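Local atomic coordinates of Bd0816 (Bdellovibrio bacteriovorus HD100, PDB entry 5CER), a protein that probably acts as a serine-type D-Ala-D-Ala carboxypeptidase of the peptidase S13 family, trimming the peptides of bacterial peptidoglycan. Residues A[157-168]-A[388-397]. The protein carries 2 engineered substitutions. Sequence-based numbering, arbitrary orientation.
Sequences LRERATKAKVFM and LALPFDQNSY
Val166 and Gln394 bring the two backbones nearest, their CA atoms 5.6 Å apart. Here the end of helix 151-163 and the loop after it pack against the irregular segment 388-397, which leads into strand 399-400. A Schellman motif, with Lys165 at positive phi, ends the helix, and Val166 and Phe167 follow beside Tyr397. Leu390 CD2 sits over one face of the Arg160 guanidinium, 3.4 Å from Arg160 NH2. Leu390 CD1 packs on Ala164 CB. Leu388 CD1 lies at the guanidinium edge. A water joins Arg160 NH2 to Ala389 O. Phe392, with CG between its backbone N and carbonyl carbon (chi1 50°), reaches in among Leu157, Ala161, Val166 and Met168. Ala161 CB meets the ring edge, and Met168 SD makes an oblique Met-aromatic contact, 4.0 Å from Phe392 CZ. Phe86 of helix 81-93 also stacks on this ring. Phe167 N donates a nearly straight 2.8 Å bond to Tyr397 OH (178°). Gln394 NE2 bonds weakly to Lys165 O. Asp393 OD1 accepts from Asn395 N in an Asx turn, and OD2 forms a salt bridge with Arg52. Beside the apolar core around Phe392 and Leu390, the Tyr397 hydroxyl thus gives the one strong direct polar tie, from side chain to loop backbone.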
ATOM      1  N   LEU A 157      13.913   8.612 -10.359  1.00 36.17           N
ATOM      2  CA  LEU A 157      12.776   8.549 -11.265  1.00 34.09           C
ATOM      3  C   LEU A 157      13.224   8.188 -12.676  1.00 32.90           C
ATOM      4  O   LEU A 157      12.646   7.314 -13.306  1.00 32.25           O
ATOM      5  CB  LEU A 157      11.974   9.863 -11.267  1.00 32.95           C
ATOM      6  CG  LEU A 157      10.806   9.887 -12.271  1.00 31.60           C
ATOM      7  CD1 LEU A 157       9.785   8.830 -11.883  1.00 31.63           C
ATOM      8  CD2 LEU A 157      10.178  11.280 -12.364  1.00 31.09           C
ATOM      9  N   ARG A 158      14.242   8.875 -13.167  1.00 32.86           N
ATOM     10  CA  ARG A 158      14.754   8.635 -14.512  1.00 33.77           C
ATOM     11  C   ARG A 158      15.287   7.196 -14.728  1.00 35.73           C
ATOM     12  O   ARG A 158      15.116   6.666 -15.813  1.00 35.14           O
ATOM     13  CB  ARG A 158      15.830   9.667 -14.835  1.00 34.20           C
ATOM     14  CG  ARG A 158      16.426   9.558 -16.231  1.00 35.08           C
ATOM     15  CD  ARG A 158      17.202  10.823 -16.575  1.00 36.26           C
ATOM     16  NE  ARG A 158      18.015  10.693 -17.798  1.00 36.70           N
ATOM     17  CZ  ARG A 158      19.293  10.318 -17.833  1.00 38.50           C
ATOM     18  NH1 ARG A 158      19.954   9.969 -16.729  1.00 39.98           N
ATOM     19  NH2 ARG A 158      19.897  10.233 -18.996  1.00 39.65           N
ATOM     20  N   GLU A 159      15.922   6.621 -13.702  1.00 39.06           N
ATOM     21  CA  GLU A 159      16.420   5.221 -13.676  1.00 42.69           C
ATOM     22  C   GLU A 159      15.227   4.253 -13.940  1.00 40.62           C
ATOM     23  O   GLU A 159      15.255   3.416 -14.844  1.00 39.49           O
ATOM     24  CB  GLU A 159      17.289   4.961 -12.318  1.00 47.66           C
ATOM     25  CG  GLU A 159      18.738   5.650 -12.257  1.00 53.94           C
ATOM     26  CD  GLU A 159      19.989   4.727 -12.484  1.00 60.51           C
ATOM     27  OE1 GLU A 159      19.879   3.545 -12.853  1.00 65.28           O
ATOM     28  OE2 GLU A 159      21.142   5.189 -12.297  1.00 63.07           O
ATOM     29  N   ARG A 160      14.131   4.486 -13.232  1.00 39.81           N
ATOM     30  CA  ARG A 160      12.849   3.792 -13.474  1.00 39.64           C
ATOM     31  C   ARG A 160      12.233   4.027 -14.862  1.00 36.70           C
ATOM     32  O   ARG A 160      11.838   3.086 -15.542  1.00 37.39           O
ATOM     33  CB  ARG A 160      11.818   4.197 -12.415  1.00 40.13           C
ATOM     34  CG  ARG A 160      11.955   3.463 -11.105  1.00 42.76           C
ATOM     35  CD  ARG A 160      11.258   4.188  -9.966  1.00 43.62           C
ATOM     36  NE  ARG A 160       9.822   3.908 -10.030  1.00 44.92           N
ATOM     37  CZ  ARG A 160       8.837   4.733  -9.666  1.00 44.88           C
ATOM     38  NH1 ARG A 160       9.080   5.947  -9.155  1.00 44.92           N
ATOM     39  NH2 ARG A 160       7.581   4.317  -9.816  1.00 44.81           N
ATOM     40  N   ALA A 161      12.173   5.280 -15.284  1.00 34.37           N
ATOM     41  CA  ALA A 161      11.713   5.613 -16.642  1.00 32.81           C
ATOM     42  C   ALA A 161      12.489   4.866 -17.706  1.00 33.13           C
ATOM     43  O   ALA A 161      11.906   4.355 -18.691  1.00 32.66           O
ATOM     44  CB  ALA A 161      11.775   7.115 -16.877  1.00 31.49           C
ATOM     45  N   THR A 162      13.809   4.840 -17.534  1.00 34.57           N
ATOM     46  CA  THR A 162      14.707   4.113 -18.434  1.00 36.76           C
ATOM     47  C   THR A 162      14.428   2.625 -18.444  1.00 38.64           C
ATOM     48  O   THR A 162      14.408   2.015 -19.520  1.00 40.58           O
ATOM     49  CB  THR A 162      16.187   4.423 -18.116  1.00 38.04           C
ATOM     50  OG1 THR A 162      16.419   5.823 -18.321  1.00 37.59           O
ATOM     51  CG2 THR A 162      17.155   3.647 -19.030  1.00 39.70           C
ATOM     52  N   LYS A 163      14.192   2.016 -17.289  1.00 40.47           N
ATOM     53  CA  LYS A 163      13.733   0.621 -17.307  1.00 43.51           C
ATOM     54  C   LYS A 163      12.424   0.479 -18.056  1.00 42.01           C
ATOM     55  O   LYS A 163      12.231  -0.505 -18.761  1.00 43.27           O
ATOM     56  CB  LYS A 163      13.539   0.020 -15.947  1.00 45.50           C
ATOM     57  CG  LYS A 163      13.531  -1.496 -15.941  1.00 49.57           C
ATOM     58  CD  LYS A 163      13.035  -2.095 -14.625  1.00 51.85           C
ATOM     59  CE  LYS A 163      13.075  -3.576 -14.637  1.00 54.81           C
ATOM     60  NZ  LYS A 163      14.259  -4.014 -13.870  1.00 59.07           N
ATOM     61  N   ALA A 164      11.525   1.436 -17.869  1.00 39.68           N
ATOM     62  CA  ALA A 164      10.245   1.446 -18.596  1.00 39.91           C
ATOM     63  C   ALA A 164      10.329   1.926 -20.076  1.00 40.47           C
ATOM     64  O   ALA A 164       9.289   2.123 -20.716  1.00 38.79           O
ATOM     65  CB  ALA A 164       9.252   2.289 -17.844  1.00 38.46           C
ATOM     66  N   LYS A 165      11.551   2.106 -20.607  1.00 41.67           N
ATOM     67  CA  LYS A 165      11.764   2.552 -21.975  1.00 42.23           C
ATOM     68  C   LYS A 165      11.095   3.934 -22.245  1.00 39.38           C
ATOM     69  O   LYS A 165      10.659   4.197 -23.360  1.00 39.05           O
ATOM     70  CB  LYS A 165      11.267   1.495 -22.981  1.00 44.34           C
ATOM     71  CG  LYS A 165      12.011   0.162 -22.911  1.00 48.76           C
ATOM     72  CD  LYS A 165      11.361  -0.988 -23.692  1.00 52.63           C
ATOM     73  CE  LYS A 165      12.306  -2.174 -23.973  1.00 56.94           C
ATOM     74  NZ  LYS A 165      13.786  -2.001 -23.804  1.00 58.10           N
ATOM     75  N   VAL A 166      11.070   4.815 -21.240  1.00 36.60           N
ATOM     76  CA  VAL A 166      10.619   6.209 -21.405  1.00 33.42           C
ATOM     77  C   VAL A 166      11.813   7.121 -21.293  1.00 31.94           C
ATOM     78  O   VAL A 166      12.606   7.008 -20.383  1.00 29.72           O
ATOM     79  CB  VAL A 166       9.588   6.641 -20.347  1.00 32.84           C
ATOM     80  CG1 VAL A 166       9.222   8.109 -20.531  1.00 31.71           C
ATOM     81  CG2 VAL A 166       8.349   5.762 -20.395  1.00 33.34           C
ATOM     82  N   PHE A 167      11.930   8.017 -22.271  1.00 32.50           N
ATOM     83  CA  PHE A 167      13.021   8.963 -22.325  1.00 33.60           C
ATOM     84  C   PHE A 167      12.772  10.158 -21.405  1.00 32.98           C
ATOM     85  O   PHE A 167      11.729  10.824 -21.507  1.00 34.56           O
ATOM     86  CB  PHE A 167      13.250   9.462 -23.772  1.00 34.94           C
ATOM     87  CG  PHE A 167      14.347  10.482 -23.871  1.00 35.83           C
ATOM     88  CD1 PHE A 167      14.076  11.845 -23.663  1.00 35.13           C
ATOM     89  CD2 PHE A 167      15.657  10.095 -24.151  1.00 37.08           C
ATOM     90  CE1 PHE A 167      15.095  12.791 -23.748  1.00 36.93           C
ATOM     91  CE2 PHE A 167      16.676  11.040 -24.230  1.00 37.51           C
ATOM     92  CZ  PHE A 167      16.399  12.385 -24.036  1.00 37.27           C
ATOM     93  N   MET A 168      13.784  10.506 -20.616  1.00 32.32           N
ATOM     94  CA  MET A 168      13.841  11.772 -19.886  1.00 31.36           C
ATOM     95  C   MET A 168      15.242  12.336 -20.003  1.00 30.99           C
ATOM     96  O   MET A 168      16.217  11.606 -20.092  1.00 30.72           O
ATOM     97  CB  MET A 168      13.533  11.576 -18.415  1.00 31.73           C
ATOM     98  CG  MET A 168      12.138  11.041 -18.132  1.00 31.90           C
ATOM     99  SD  MET A 168      11.887  10.719 -16.363  1.00 32.39           S
ATOM    100  CE  MET A 168      11.895  12.368 -15.673  1.00 30.99           C
ATOM    101  N   LEU A 388       5.824  -2.099 -13.566  1.00 20.55           N
ATOM    102  CA  LEU A 388       6.514  -0.963 -13.020  1.00 21.81           C
ATOM    103  C   LEU A 388       5.507   0.192 -13.228  1.00 21.54           C
ATOM    104  O   LEU A 388       5.283   0.628 -14.343  1.00 20.10           O
ATOM    105  CB  LEU A 388       7.843  -0.751 -13.722  1.00 23.67           C
ATOM    106  CG  LEU A 388       8.664   0.504 -13.279  1.00 26.04           C
ATOM    107  CD1 LEU A 388       8.761   0.698 -11.762  1.00 25.66           C
ATOM    108  CD2 LEU A 388      10.060   0.537 -13.920  1.00 24.78           C
ATOM    109  N   ALA A 389       4.874   0.623 -12.135  1.00 19.83           N
ATOM    110  CA  ALA A 389       3.721   1.496 -12.208  1.00 19.72           C
ATOM    111  C   ALA A 389       4.060   3.010 -12.110  1.00 18.17           C
ATOM    112  O   ALA A 389       3.898   3.672 -11.090  1.00 16.79           O
ATOM    113  CB  ALA A 389       2.715   1.096 -11.155  1.00 19.34           C
ATOM    114  N   LEU A 390       4.520   3.546 -13.225  1.00 18.20           N
ATOM    115  CA  LEU A 390       4.827   4.981 -13.340  1.00 18.08           C
ATOM    116  C   LEU A 390       3.583   5.763 -13.753  1.00 16.53           C
ATOM    117  O   LEU A 390       2.719   5.219 -14.422  1.00 16.55           O
ATOM    118  CB  LEU A 390       5.944   5.199 -14.351  1.00 18.06           C
ATOM    119  CG  LEU A 390       7.280   4.549 -13.956  1.00 19.20           C
ATOM    120  CD1 LEU A 390       8.221   4.235 -15.132  1.00 20.38           C
ATOM    121  CD2 LEU A 390       7.937   5.533 -13.006  1.00 19.44           C
ATOM    122  N   PRO A 391       3.529   7.038 -13.392  1.00 15.79           N
ATOM    123  CA  PRO A 391       2.414   7.857 -13.782  1.00 16.72           C
ATOM    124  C   PRO A 391       2.454   8.347 -15.225  1.00 17.32           C
ATOM    125  O   PRO A 391       1.558   9.097 -15.639  1.00 18.82           O
ATOM    126  CB  PRO A 391       2.481   9.019 -12.802  1.00 16.68           C
ATOM    127  CG  PRO A 391       3.922   9.151 -12.482  1.00 16.38           C
ATOM    128  CD  PRO A 391       4.502   7.786 -12.574  1.00 16.33           C
ATOM    129  N   PHE A 392       3.467   7.932 -15.996  1.00 18.08           N
ATOM    130  CA  PHE A 392       3.574   8.257 -17.445  1.00 18.11           C
ATOM    131  C   PHE A 392       4.158   7.039 -18.130  1.00 17.93           C
ATOM    132  O   PHE A 392       4.778   6.218 -17.458  1.00 18.68           O
ATOM    133  CB  PHE A 392       4.480   9.506 -17.668  1.00 17.50           C
ATOM    134  CG  PHE A 392       5.813   9.437 -16.971  1.00 16.81           C
ATOM    135  CD1 PHE A 392       6.867   8.751 -17.527  1.00 16.84           C
ATOM    136  CD2 PHE A 392       5.998  10.020 -15.728  1.00 17.52           C
ATOM    137  CE1 PHE A 392       8.089   8.640 -16.872  1.00 16.02           C
ATOM    138  CE2 PHE A 392       7.231   9.933 -15.066  1.00 16.98           C
ATOM    139  CZ  PHE A 392       8.277   9.240 -15.658  1.00 15.95           C
ATOM    140  N   ASP A 393       3.963   6.935 -19.431  1.00 17.32           N
ATOM    141  CA  ASP A 393       4.529   5.862 -20.221  1.00 17.87           C
ATOM    142  C   ASP A 393       4.930   6.397 -21.612  1.00 18.20           C
ATOM    143  O   ASP A 393       5.051   7.614 -21.793  1.00 19.14           O
ATOM    144  CB  ASP A 393       3.535   4.702 -20.302  1.00 17.95           C
ATOM    145  CG  ASP A 393       2.309   5.024 -21.166  1.00 18.68           C
ATOM    146  OD1 ASP A 393       2.212   6.180 -21.720  1.00 20.04           O
ATOM    147  OD2 ASP A 393       1.413   4.141 -21.252  1.00 16.78           O
ATOM    148  N   GLN A 394       5.125   5.516 -22.587  1.00 18.92           N
ATOM    149  CA  GLN A 394       5.631   5.930 -23.930  1.00 19.16           C
ATOM    150  C   GLN A 394       4.653   6.756 -24.774  1.00 18.82           C
ATOM    151  O   GLN A 394       5.075   7.343 -25.731  1.00 19.06           O
ATOM    152  CB  GLN A 394       6.134   4.716 -24.729  1.00 19.37           C
ATOM    153  CG  GLN A 394       7.297   3.998 -24.029  1.00 20.93           C
ATOM    154  CD  GLN A 394       7.863   2.825 -24.808  1.00 22.06           C
ATOM    155  OE1 GLN A 394       7.209   1.798 -24.975  1.00 22.88           O
ATOM    156  NE2 GLN A 394       9.079   2.980 -25.315  1.00 23.68           N
ATOM    157  N   ASN A 395       3.389   6.839 -24.376  1.00 18.81           N
ATOM    158  CA  ASN A 395       2.425   7.706 -25.001  1.00 18.44           C
ATOM    159  C   ASN A 395       2.148   8.941 -24.153  1.00 18.53           C
ATOM    160  O   ASN A 395       1.202   9.674 -24.414  1.00 17.18           O
ATOM    161  CB  ASN A 395       1.123   6.951 -25.246  1.00 18.84           C
ATOM    162  CG  ASN A 395       1.220   5.974 -26.396  1.00 20.25           C
ATOM    163  OD1 ASN A 395       1.270   6.376 -27.530  1.00 22.21           O
ATOM    164  ND2 ASN A 395       1.243   4.683 -26.101  1.00 20.46           N
ATOM    165  N   SER A 396       3.006   9.223 -23.182  1.00 19.49           N
ATOM    166  CA  SER A 396       2.874  10.446 -22.400  1.00 19.83           C
ATOM    167  C   SER A 396       3.648  11.621 -22.964  1.00 19.98           C
ATOM    168  O   SER A 396       3.423  12.752 -22.520  1.00 20.75           O
ATOM    169  CB  SER A 396       3.295  10.180 -20.949  1.00 20.66           C
ATOM    170  OG  SER A 396       2.468   9.155 -20.372  1.00 19.55           O
ATOM    171  N   TYR A 397       4.532  11.406 -23.947  1.00 19.00           N
ATOM    172  CA  TYR A 397       5.263  12.545 -24.555  1.00 18.58           C
ATOM    173  C   TYR A 397       4.286  13.587 -25.111  1.00 18.25           C
ATOM    174  O   TYR A 397       3.263  13.239 -25.671  1.00 17.07           O
ATOM    175  CB  TYR A 397       6.204  12.120 -25.687  1.00 17.39           C
ATOM    176  CG  TYR A 397       7.183  11.035 -25.294  1.00 16.95           C
ATOM    177  CD1 TYR A 397       8.181  11.277 -24.364  1.00 16.31           C
ATOM    178  CD2 TYR A 397       7.134   9.768 -25.885  1.00 16.73           C
ATOM    179  CE1 TYR A 397       9.094  10.290 -24.014  1.00 15.71           C
ATOM    180  CE2 TYR A 397       8.049   8.785 -25.553  1.00 15.70           C
ATOM    181  CZ  TYR A 397       9.011   9.055 -24.600  1.00 15.39           C
ATOM    182  OH  TYR A 397       9.925   8.114 -24.286  1.00 14.55           O
TER
HETATM  183  O   HOH W   1       5.408   5.829  -9.841  1.00 37.56           O